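Local atomic coordinates of protein arginine N-methyltransferase SFM1 (Saccharomyces cerevisiae, PDB entry 5C74), a protein that uses S-adenosyl-L-methionine to monomethylate an arginine of ribosomal protein S3, as a SPOUT-superfamily protein-arginine N-methyltransferase. Residues Met1-Phe12 with Val27-Pro38; Ile89-Thr97 with Thr147-Ala156. All blocks are in the same frame, centred on the assembly; numbering follows the deposited sequence.

Contact 1. Residues Met1-Phe12 with Val27-Pro38; sequences MKYIIEHMEEGF and VGAENLILSSLP
Strands 2-6 and 32-35 are the parallel strands of a beta-alpha-beta unit, pairing Tyr3 with Leu32, Ile4 with Ile33, Ile5 with Leu34 and Glu6 with Ser35. Five backbone bonds join them, from Tyr3 N to Asn31 O (2.8 Å) through to His7 N to Ser35 O (2.9 Å). On the face of Tyr3, Leu32, Ile5 and Leu34, packed by helices 14-27 and 140-151, Ile5 CD1 meets Leu32 CD1 at 3.6 Å and Leu34 CD2 lies against Ile5 CB; branched apolar chains suit a surface buried under helices. Beyond the strand, the Phe12 ring takes Leu34 CD1 at its edge, 3.7 Å from CE2, while one face receives His7 NE2 above the ring centre. His7 CG lies anti to the backbone N (chi1 -174°), which carries the imidazole toward Phe12; NE2 donates to Gly11 O in the ring plane and ND1 is hydrogen-bonded to Tyr20 OH, fixing its turn. The face of Ile4 and Ile33 becomes polar at its end: one water, 2.8 Å from Ser35 OG, also bonds Glu6 OE2 and Ser36 OG, while Glu6 OE1 holds Arg116 and Gly106 N. Such parallel pairing under a connecting helix is typical of the Rossmann-like part of SPOUT methyltransferases.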
loop_
_atom_site.group_PDB
_atom_site.type_symbol
_atom_site.label_atom_id
_atom_site.label_comp_id
_atom_site.label_asym_id
_atom_site.label_seq_id
_atom_site.Cartn_x
_atom_site.Cartn_y
_atom_site.Cartn_z
ATOM N N MET A 1 3.576 7.386 26.285
ATOM C CA MET A 1 3.278 8.141 25.067
ATOM C C MET A 1 2.390 7.328 24.138
ATOM O O MET A 1 2.519 6.109 24.038
ATOM C CB MET A 1 4.575 8.536 24.345
ATOM C CG MET A 1 4.385 9.396 23.089
ATOM S SD MET A 1 4.055 11.143 23.431
ATOM C CE MET A 1 5.677 11.870 23.318
ATOM N N LYS A 2 1.484 8.009 23.450
ATOM C CA LYS A 2 0.672 7.346 22.449
ATOM C C LYS A 2 0.978 7.964 21.100
ATOM O O LYS A 2 1.439 9.097 21.033
ATOM C CB LYS A 2 -0.799 7.461 22.793
ATOM C CG LYS A 2 -1.144 6.652 24.046
ATOM C CD LYS A 2 -2.507 6.999 24.583
ATOM C CE LYS A 2 -2.385 7.455 26.021
ATOM N NZ LYS A 2 -1.723 8.779 26.140
ATOM N N TYR A 3 0.730 7.210 20.033
ATOM C CA TYR A 3 1.198 7.585 18.707
ATOM C C TYR A 3 0.039 7.691 17.738
ATOM O O TYR A 3 -0.818 6.818 17.701
ATOM C CB TYR A 3 2.211 6.567 18.213
ATOM C CG TYR A 3 3.404 6.551 19.126
ATOM C CD1 TYR A 3 4.430 7.471 18.960
ATOM C CD2 TYR A 3 3.466 5.672 20.203
ATOM C CE1 TYR A 3 5.517 7.491 19.826
ATOM C CE2 TYR A 3 4.548 5.688 21.077
ATOM C CZ TYR A 3 5.567 6.601 20.871
ATOM O OH TYR A 3 6.634 6.634 21.734
ATOM N N ILE A 4 0.020 8.767 16.963
ATOM C CA ILE A 4 -1.022 8.948 15.959
ATOM C C ILE A 4 -0.352 9.042 14.595
ATOM O O ILE A 4 0.554 9.839 14.400
ATOM C CB ILE A 4 -1.866 10.221 16.231
ATOM C CG1 ILE A 4 -2.529 10.141 17.616
ATOM C CG2 ILE A 4 -2.930 10.439 15.131
ATOM C CD1 ILE A 4 -3.112 11.474 18.097
ATOM N N ILE A 5 -0.785 8.218 13.649
ATOM C CA ILE A 5 -0.220 8.281 12.303
ATOM C C ILE A 5 -1.318 8.641 11.335
ATOM O O ILE A 5 -2.315 7.935 11.246
ATOM C CB ILE A 5 0.414 6.933 11.867
ATOM C CG1 ILE A 5 1.559 6.537 12.802
ATOM C CG2 ILE A 5 0.911 7.023 10.425
ATOM C CD1 ILE A 5 2.086 5.148 12.543
ATOM N N GLU A 6 -1.160 9.738 10.615
ATOM C CA GLU A 6 -2.142 10.070 9.596
ATOM C C GLU A 6 -1.892 9.159 8.403
ATOM O O GLU A 6 -0.808 9.174 7.825
ATOM C CB GLU A 6 -2.038 11.535 9.178
ATOM C CG GLU A 6 -2.318 12.533 10.302
ATOM C CD GLU A 6 -2.591 13.927 9.769
ATOM O OE1 GLU A 6 -1.791 14.406 8.927
ATOM O OE2 GLU A 6 -3.621 14.526 10.168
ATOM N N HIS A 7 -2.891 8.374 8.027
ATOM C CA HIS A 7 -2.731 7.444 6.918
ATOM C C HIS A 7 -3.639 7.946 5.823
ATOM O O HIS A 7 -4.742 7.460 5.678
ATOM C CB HIS A 7 -3.083 6.007 7.331
ATOM C CG HIS A 7 -2.804 4.984 6.266
ATOM N ND1 HIS A 7 -1.648 4.232 6.240
ATOM C CD2 HIS A 7 -3.529 4.598 5.183
ATOM C CE1 HIS A 7 -1.672 3.425 5.188
ATOM N NE2 HIS A 7 -2.804 3.627 4.533
ATOM N N MET A 8 -3.173 8.945 5.080
ATOM C CA MET A 8 -4.031 9.685 4.162
ATOM C C MET A 8 -3.836 9.213 2.729
ATOM O O MET A 8 -3.575 10.007 1.823
ATOM C CB MET A 8 -3.751 11.187 4.260
ATOM C CG MET A 8 -4.004 11.795 5.664
ATOM S SD MET A 8 -3.508 13.542 5.836
ATOM C CE MET A 8 -4.775 14.357 4.869
ATOM N N GLU A 9 -3.940 7.913 2.536
ATOM C CA GLU A 9 -3.763 7.342 1.214
ATOM C C GLU A 9 -4.606 6.100 1.157
ATOM O O GLU A 9 -4.900 5.482 2.180
ATOM C CB GLU A 9 -2.289 7.019 0.930
ATOM C CG GLU A 9 -1.747 5.866 1.774
ATOM C CD GLU A 9 -0.256 5.617 1.577
ATOM O OE1 GLU A 9 0.390 5.129 2.530
ATOM O OE2 GLU A 9 0.264 5.898 0.475
ATOM N N GLU A 10 -5.018 5.741 -0.046
ATOM C CA GLU A 10 -5.768 4.524 -0.242
ATOM C C GLU A 10 -4.805 3.339 -0.163
ATOM O O GLU A 10 -3.733 3.379 -0.759
ATOM C CB GLU A 10 -6.467 4.557 -1.602
ATOM C CG GLU A 10 -7.344 3.373 -1.862
ATOM C CD GLU A 10 -8.465 3.278 -0.862
ATOM O OE1 GLU A 10 -8.802 2.143 -0.466
ATOM O OE2 GLU A 10 -9.007 4.339 -0.481
ATOM N N GLY A 11 -5.181 2.301 0.575
ATOM C CA GLY A 11 -4.424 1.065 0.563
ATOM C C GLY A 11 -3.301 0.972 1.578
ATOM O O GLY A 11 -2.824 1.977 2.100
ATOM N N PHE A 12 -2.889 -0.260 1.848
ATOM C CA PHE A 12 -1.765 -0.555 2.722
ATOM C C PHE A 12 -0.762 -1.385 1.951
ATOM O O PHE A 12 -1.032 -2.538 1.649
ATOM C CB PHE A 12 -2.214 -1.331 3.962
ATOM C CG PHE A 12 -3.126 -0.557 4.875
ATOM C CD1 PHE A 12 -4.460 -0.359 4.542
ATOM C CD2 PHE A 12 -2.651 -0.058 6.080
ATOM C CE1 PHE A 12 -5.306 0.345 5.381
ATOM C CE2 PHE A 12 -3.494 0.653 6.933
ATOM C CZ PHE A 12 -4.814 0.859 6.581
ATOM N N VAL A 27 4.459 -1.100 20.900
ATOM C CA VAL A 27 3.813 -0.164 21.836
ATOM C C VAL A 27 2.422 -0.605 22.265
ATOM O O VAL A 27 1.882 -0.112 23.268
ATOM C CB VAL A 27 3.737 1.259 21.249
ATOM C CG1 VAL A 27 5.156 1.758 20.856
ATOM C CG2 VAL A 27 2.806 1.316 20.050
ATOM N N GLY A 28 1.838 -1.537 21.521
ATOM C CA GLY A 28 0.522 -2.051 21.875
ATOM C C GLY A 28 -0.617 -1.385 21.119
ATOM O O GLY A 28 -0.541 -0.209 20.760
ATOM N N ALA A 29 -1.692 -2.138 20.902
ATOM C CA ALA A 29 -2.808 -1.669 20.080
ATOM C C ALA A 29 -3.564 -0.507 20.706
ATOM O O ALA A 29 -4.265 0.218 20.004
ATOM C CB ALA A 29 -3.772 -2.805 19.799
ATOM N N GLU A 30 -3.457 -0.340 22.023
ATOM C CA GLU A 30 -4.119 0.790 22.657
ATOM C C GLU A 30 -3.361 2.095 22.473
ATOM O O GLU A 30 -3.900 3.172 22.756
ATOM C CB GLU A 30 -4.317 0.531 24.151
ATOM C CG GLU A 30 -5.440 -0.433 24.452
ATOM C CD GLU A 30 -5.763 -0.470 25.939
ATOM O OE1 GLU A 30 -5.830 -1.579 26.506
ATOM O OE2 GLU A 30 -5.946 0.613 26.538
ATOM N N ASN A 31 -2.121 2.007 21.995
ATOM C CA ASN A 31 -1.238 3.164 21.979
ATOM C C ASN A 31 -0.846 3.650 20.596
ATOM O O ASN A 31 0.042 4.499 20.460
ATOM C CB ASN A 31 0.018 2.853 22.794
ATOM C CG ASN A 31 -0.323 2.558 24.241
ATOM O OD1 ASN A 31 -1.062 3.312 24.871
ATOM N ND2 ASN A 31 0.159 1.437 24.754
ATOM N N LEU A 32 -1.519 3.119 19.575
ATOM C CA LEU A 32 -1.354 3.582 18.196
ATOM C C LEU A 32 -2.736 3.856 17.604
ATOM O O LEU A 32 -3.640 3.024 17.713
ATOM C CB LEU A 32 -0.626 2.545 17.332
ATOM C CG LEU A 32 -0.587 2.848 15.821
ATOM C CD1 LEU A 32 0.279 4.095 15.509
ATOM C CD2 LEU A 32 -0.100 1.646 15.024
ATOM N N ILE A 33 -2.905 5.010 16.968
ATOM C CA ILE A 33 -4.140 5.271 16.222
ATOM C C ILE A 33 -3.813 5.777 14.824
ATOM O O ILE A 33 -2.992 6.686 14.666
ATOM C CB ILE A 33 -5.044 6.317 16.922
ATOM C CG1 ILE A 33 -5.254 5.970 18.399
ATOM C CG2 ILE A 33 -6.400 6.425 16.191
ATOM C CD1 ILE A 33 -4.253 6.641 19.342
ATOM N N LEU A 34 -4.439 5.187 13.805
ATOM C CA LEU A 34 -4.336 5.720 12.451
ATOM C C LEU A 34 -5.489 6.680 12.252
ATOM O O LEU A 34 -6.620 6.349 12.578
ATOM C CB LEU A 34 -4.417 4.612 11.388
ATOM C CG LEU A 34 -3.405 3.473 11.365
ATOM C CD1 LEU A 34 -3.589 2.698 10.046
ATOM C CD2 LEU A 34 -1.974 4.002 11.496
ATOM N N SER A 35 -5.215 7.866 11.728
ATOM C CA SER A 35 -6.266 8.857 11.551
ATOM C C SER A 35 -6.297 9.383 10.121
ATOM O O SER A 35 -5.365 9.172 9.350
ATOM C CB SER A 35 -6.070 10.025 12.528
ATOM O OG SER A 35 -4.878 10.725 12.213
ATOM N N SER A 36 -7.375 10.090 9.801
ATOM C CA SER A 36 -7.605 10.676 8.482
ATOM C C SER A 36 -7.510 9.661 7.342
ATOM O O SER A 36 -7.106 10.022 6.235
ATOM C CB SER A 36 -6.636 11.843 8.226
ATOM O OG SER A 36 -6.891 12.901 9.151
ATOM N N LEU A 37 -7.929 8.420 7.593
ATOM C CA LEU A 37 -8.102 7.458 6.494
ATOM C C LEU A 37 -9.099 8.003 5.481
ATOM O O LEU A 37 -9.998 8.775 5.845
ATOM C CB LEU A 37 -8.577 6.097 7.016
ATOM C CG LEU A 37 -7.359 5.218 7.351
ATOM C CD1 LEU A 37 -6.735 5.632 8.691
ATOM C CD2 LEU A 37 -7.692 3.751 7.348
ATOM N N PRO A 38 -8.953 7.601 4.205
ATOM C CA PRO A 38 -9.903 8.018 3.169
ATOM C C PRO A 38 -11.343 7.745 3.583
ATOM O O PRO A 38 -11.648 6.756 4.267
ATOM C CB PRO A 38 -9.498 7.172 1.955
ATOM C CG PRO A 38 -8.022 6.914 2.173
ATOM C CD PRO A 38 -7.908 6.708 3.671
HETATM O O HOH W 1 -5.381 13.388 11.524
#

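Contact 2. Residues Ile89-Thr97 with Thr147-Ala156; sequences IDLQPEDAT and TQLIIKDRIA
Apolar contacts carry most of this junction in the SPOUT fold, where the loop between strands 80-83 and 101-104, with its short 3-10 turn, packs on the last turns of helix 140-151. With CG anti to the backbone N (chi1 -168°), the Leu91 side chain extends toward the helix, and CD2 touches both Thr147 CG2 and Ile151 CG1, 3.7 Å from each; a branched chain fits this meeting of helix side chains. An alanine here is likely to leave a gap beside Thr147 CG2 and Ile151 CG1, each losing this methyl contact. Ile150 CG2 lies 3.4 Å from Gln92 C, over one face of the Gln92-Pro93 peptide. Pro93, well suited to start a 3-10 turn, touches Ile150 CG2 with its CD (4.0 Å) and lies near Ala156 CB, and Pro93 CA makes a CA-H...O contact with Ile150 O.

Hydrogen bonds brace each side separately. Gln92 N donates to Asp95 OD2 from above the carboxylate plane (2.9 Å), and that carboxylate also pairs with Arg131. Arg154, the first residue past the helix to leave helical angles, with positive phi, bends back at chi2 (-52°) to give NE to Ile151 O at 2.9 Å, a bond near the guanidinium plane.

A methyl-on-guanidinium contact completes the junction: small enough to sit close, Ala96 places its CB over one face of Arg154, offset toward the rim and 3.4 Å from NH2.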
loop_
_atom_site.group_PDB
_atom_site.type_symbol
_atom_site.label_atom_id
_atom_site.label_comp_id
_atom_site.label_asym_id
_atom_site.label_seq_id
_atom_site.Cartn_x
_atom_site.Cartn_y
_atom_site.Cartn_z
ATOM N N ILE A 89 14.335 22.002 17.420
ATOM C CA ILE A 89 14.433 21.439 18.761
ATOM C C ILE A 89 14.179 19.928 18.716
ATOM O O ILE A 89 13.100 19.504 18.323
ATOM C CB ILE A 89 13.421 22.102 19.726
ATOM C CG1 ILE A 89 13.728 23.598 19.870
ATOM C CG2 ILE A 89 13.456 21.412 21.067
ATOM C CD1 ILE A 89 12.731 24.354 20.720
ATOM N N ASP A 90 15.167 19.118 19.101
ATOM C CA ASP A 90 14.965 17.671 19.172
ATOM C C ASP A 90 14.123 17.301 20.380
ATOM O O ASP A 90 14.225 17.930 21.429
ATOM C CB ASP A 90 16.297 16.918 19.262
ATOM C CG ASP A 90 16.983 16.763 17.920
ATOM O OD1 ASP A 90 16.301 16.728 16.874
ATOM O OD2 ASP A 90 18.228 16.688 17.919
ATOM N N LEU A 91 13.319 16.256 20.233
ATOM C CA LEU A 91 12.650 15.640 21.373
ATOM C C LEU A 91 13.697 15.224 22.395
ATOM O O LEU A 91 14.712 14.628 22.033
ATOM C CB LEU A 91 11.836 14.425 20.919
ATOM C CG LEU A 91 10.843 13.831 21.913
ATOM C CD1 LEU A 91 9.676 14.790 22.116
ATOM C CD2 LEU A 91 10.342 12.478 21.405
ATOM N N GLN A 92 13.471 15.577 23.659
ATOM C CA GLN A 92 14.419 15.256 24.737
ATOM C C GLN A 92 13.702 14.505 25.845
ATOM O O GLN A 92 12.480 14.582 25.945
ATOM C CB GLN A 92 15.048 16.530 25.328
ATOM C CG GLN A 92 16.013 17.258 24.429
ATOM C CD GLN A 92 16.590 18.474 25.127
ATOM O OE1 GLN A 92 15.975 19.541 25.153
ATOM N NE2 GLN A 92 17.761 18.308 25.724
ATOM N N PRO A 93 14.459 13.817 26.721
ATOM C CA PRO A 93 13.799 13.128 27.837
ATOM C C PRO A 93 12.926 14.041 28.706
ATOM O O PRO A 93 11.893 13.586 29.211
ATOM C CB PRO A 93 14.982 12.573 28.644
ATOM C CG PRO A 93 16.032 12.344 27.615
ATOM C CD PRO A 93 15.903 13.524 26.681
ATOM N N GLU A 94 13.307 15.307 28.860
ATOM C CA GLU A 94 12.506 16.229 29.673
ATOM C C GLU A 94 11.132 16.512 29.072
ATOM O O GLU A 94 10.233 16.969 29.776
ATOM C CB GLU A 94 13.231 17.563 29.882
ATOM C CG GLU A 94 14.690 17.432 30.260
ATOM C CD GLU A 94 15.565 17.321 29.033
ATOM O OE1 GLU A 94 15.652 18.317 28.280
ATOM O OE2 GLU A 94 16.133 16.233 28.807
ATOM N N ASP A 95 10.963 16.247 27.777
ATOM C CA ASP A 95 9.658 16.424 27.123
ATOM C C ASP A 95 8.628 15.379 27.536
ATOM O O ASP A 95 7.446 15.499 27.218
ATOM C CB ASP A 95 9.801 16.375 25.596
ATOM C CG ASP A 95 10.531 17.575 25.036
ATOM O OD1 ASP A 95 10.393 18.681 25.597
ATOM O OD2 ASP A 95 11.218 17.414 24.010
ATOM N N ALA A 96 9.071 14.344 28.236
ATOM C CA ALA A 96 8.149 13.299 28.688
ATOM C C ALA A 96 6.995 13.831 29.555
ATOM O O ALA A 96 5.897 13.277 29.525
ATOM C CB ALA A 96 8.922 12.216 29.459
ATOM N N THR A 97 7.234 14.887 30.337
ATOM C CA THR A 97 6.152 15.483 31.129
ATOM C C THR A 97 5.230 16.402 30.329
ATOM O O THR A 97 4.211 16.853 30.843
ATOM C CB THR A 97 6.710 16.314 32.298
ATOM O OG1 THR A 97 7.490 17.391 31.765
ATOM C CG2 THR A 97 7.598 15.442 33.193
ATOM N N THR A 147 11.404 7.392 19.779
ATOM C CA THR A 147 10.625 8.197 20.710
ATOM C C THR A 147 10.446 7.473 22.052
ATOM O O THR A 147 10.499 8.096 23.126
ATOM C CB THR A 147 9.263 8.558 20.095
ATOM O OG1 THR A 147 9.486 9.394 18.950
ATOM C CG2 THR A 147 8.411 9.317 21.131
ATOM N N GLN A 148 10.244 6.159 21.995
ATOM C CA GLN A 148 10.126 5.360 23.211
ATOM C C GLN A 148 11.413 5.422 24.036
ATOM O O GLN A 148 11.383 5.553 25.262
ATOM C CB GLN A 148 9.784 3.905 22.866
ATOM C CG GLN A 148 8.389 3.731 22.310
ATOM C CD GLN A 148 7.345 3.739 23.406
ATOM O OE1 GLN A 148 6.663 4.739 23.625
ATOM N NE2 GLN A 148 7.227 2.625 24.111
ATOM N N LEU A 149 12.547 5.302 23.365
ATOM C CA LEU A 149 13.831 5.353 24.054
ATOM C C LEU A 149 14.003 6.692 24.771
ATOM O O LEU A 149 14.502 6.754 25.902
ATOM C CB LEU A 149 14.979 5.121 23.049
ATOM C CG LEU A 149 15.069 3.705 22.460
ATOM C CD1 LEU A 149 16.031 3.645 21.252
ATOM C CD2 LEU A 149 15.532 2.760 23.553
ATOM N N ILE A 150 13.569 7.766 24.117
ATOM C CA ILE A 150 13.760 9.115 24.657
ATOM C C ILE A 150 12.771 9.409 25.787
ATOM O O ILE A 150 13.158 9.875 26.858
ATOM C CB ILE A 150 13.617 10.178 23.534
ATOM C CG1 ILE A 150 14.772 10.063 22.542
ATOM C CG2 ILE A 150 13.582 11.589 24.089
ATOM C CD1 ILE A 150 14.569 10.909 21.274
ATOM N N ILE A 151 11.502 9.081 25.560
ATOM C CA ILE A 151 10.421 9.497 26.438
ATOM C C ILE A 151 10.172 8.480 27.552
ATOM O O ILE A 151 9.973 8.845 28.718
ATOM C CB ILE A 151 9.127 9.733 25.622
ATOM C CG1 ILE A 151 9.324 10.900 24.648
ATOM C CG2 ILE A 151 7.951 10.047 26.528
ATOM C CD1 ILE A 151 9.524 12.259 25.325
ATOM N N LYS A 152 10.195 7.200 27.200
ATOM C CA LYS A 152 9.957 6.161 28.197
ATOM C C LYS A 152 11.223 5.818 28.963
ATOM O O LYS A 152 11.213 5.802 30.197
ATOM C CB LYS A 152 9.374 4.905 27.545
ATOM C CG LYS A 152 9.300 3.700 28.483
ATOM C CD LYS A 152 8.606 2.524 27.801
ATOM C CE LYS A 152 9.058 1.199 28.410
ATOM N NZ LYS A 152 10.368 0.776 27.853
ATOM N N ASP A 153 12.317 5.550 28.254
ATOM C CA ASP A 153 13.546 5.121 28.915
ATOM C C ASP A 153 14.448 6.284 29.322
ATOM O O ASP A 153 15.415 6.078 30.051
ATOM C CB ASP A 153 14.339 4.172 28.013
ATOM C CG ASP A 153 13.637 2.836 27.815
ATOM O OD1 ASP A 153 12.686 2.536 28.582
ATOM O OD2 ASP A 153 14.037 2.088 26.899
ATOM N N ARG A 154 14.139 7.480 28.822
ATOM C CA ARG A 154 14.867 8.709 29.172
ATOM C C ARG A 154 16.301 8.667 28.670
ATOM O O ARG A 154 17.235 9.173 29.315
ATOM C CB ARG A 154 14.831 8.958 30.689
ATOM C CG ARG A 154 13.418 9.091 31.256
ATOM C CD ARG A 154 12.561 10.119 30.511
ATOM N NE ARG A 154 11.181 10.075 30.991
ATOM C CZ ARG A 154 10.727 10.728 32.058
ATOM N NH1 ARG A 154 11.542 11.500 32.775
ATOM N NH2 ARG A 154 9.453 10.600 32.413
ATOM N N ILE A 155 16.472 8.079 27.494
ATOM C CA ILE A 155 17.778 8.065 26.837
ATOM C C ILE A 155 17.821 9.209 25.839
ATOM O O ILE A 155 17.012 9.264 24.915
ATOM C CB ILE A 155 18.033 6.717 26.135
ATOM C CG1 ILE A 155 17.949 5.578 27.166
ATOM C CG2 ILE A 155 19.385 6.726 25.399
ATOM C CD1 ILE A 155 17.968 4.181 26.552
ATOM N N ALA A 156 18.743 10.143 26.032
ATOM C CA ALA A 156 18.865 11.279 25.122
ATOM C C ALA A 156 19.214 10.825 23.699
ATOM O O ALA A 156 19.951 9.861 23.513
ATOM C CB ALA A 156 19.922 12.252 25.636
#

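From the N terminus the chain runs along strand 2-6, back through helix 14-27 and then along strand 32-35 in the same direction as the first strand, so contact 1 closes a short loop that is mostly helix. Contact 2 opens only later, at residue 89, and closes a longer excursion through strands 101-104 and 128-131 to the end of helix 140-151. The two are thus in series, neither nested nor crossed, with centres about 21 Å apart. They nevertheless touch: Tyr3 OH probably hydrogen-bonds Gln148 OE1 at 2.7 Å, and Met1 CE packs on Ile151 CG1. Helix 140-151 thereby connects the parallel sheet of contact 1 with the loop before strand 101-104, the strand that flanks 2-6 across from 32-35.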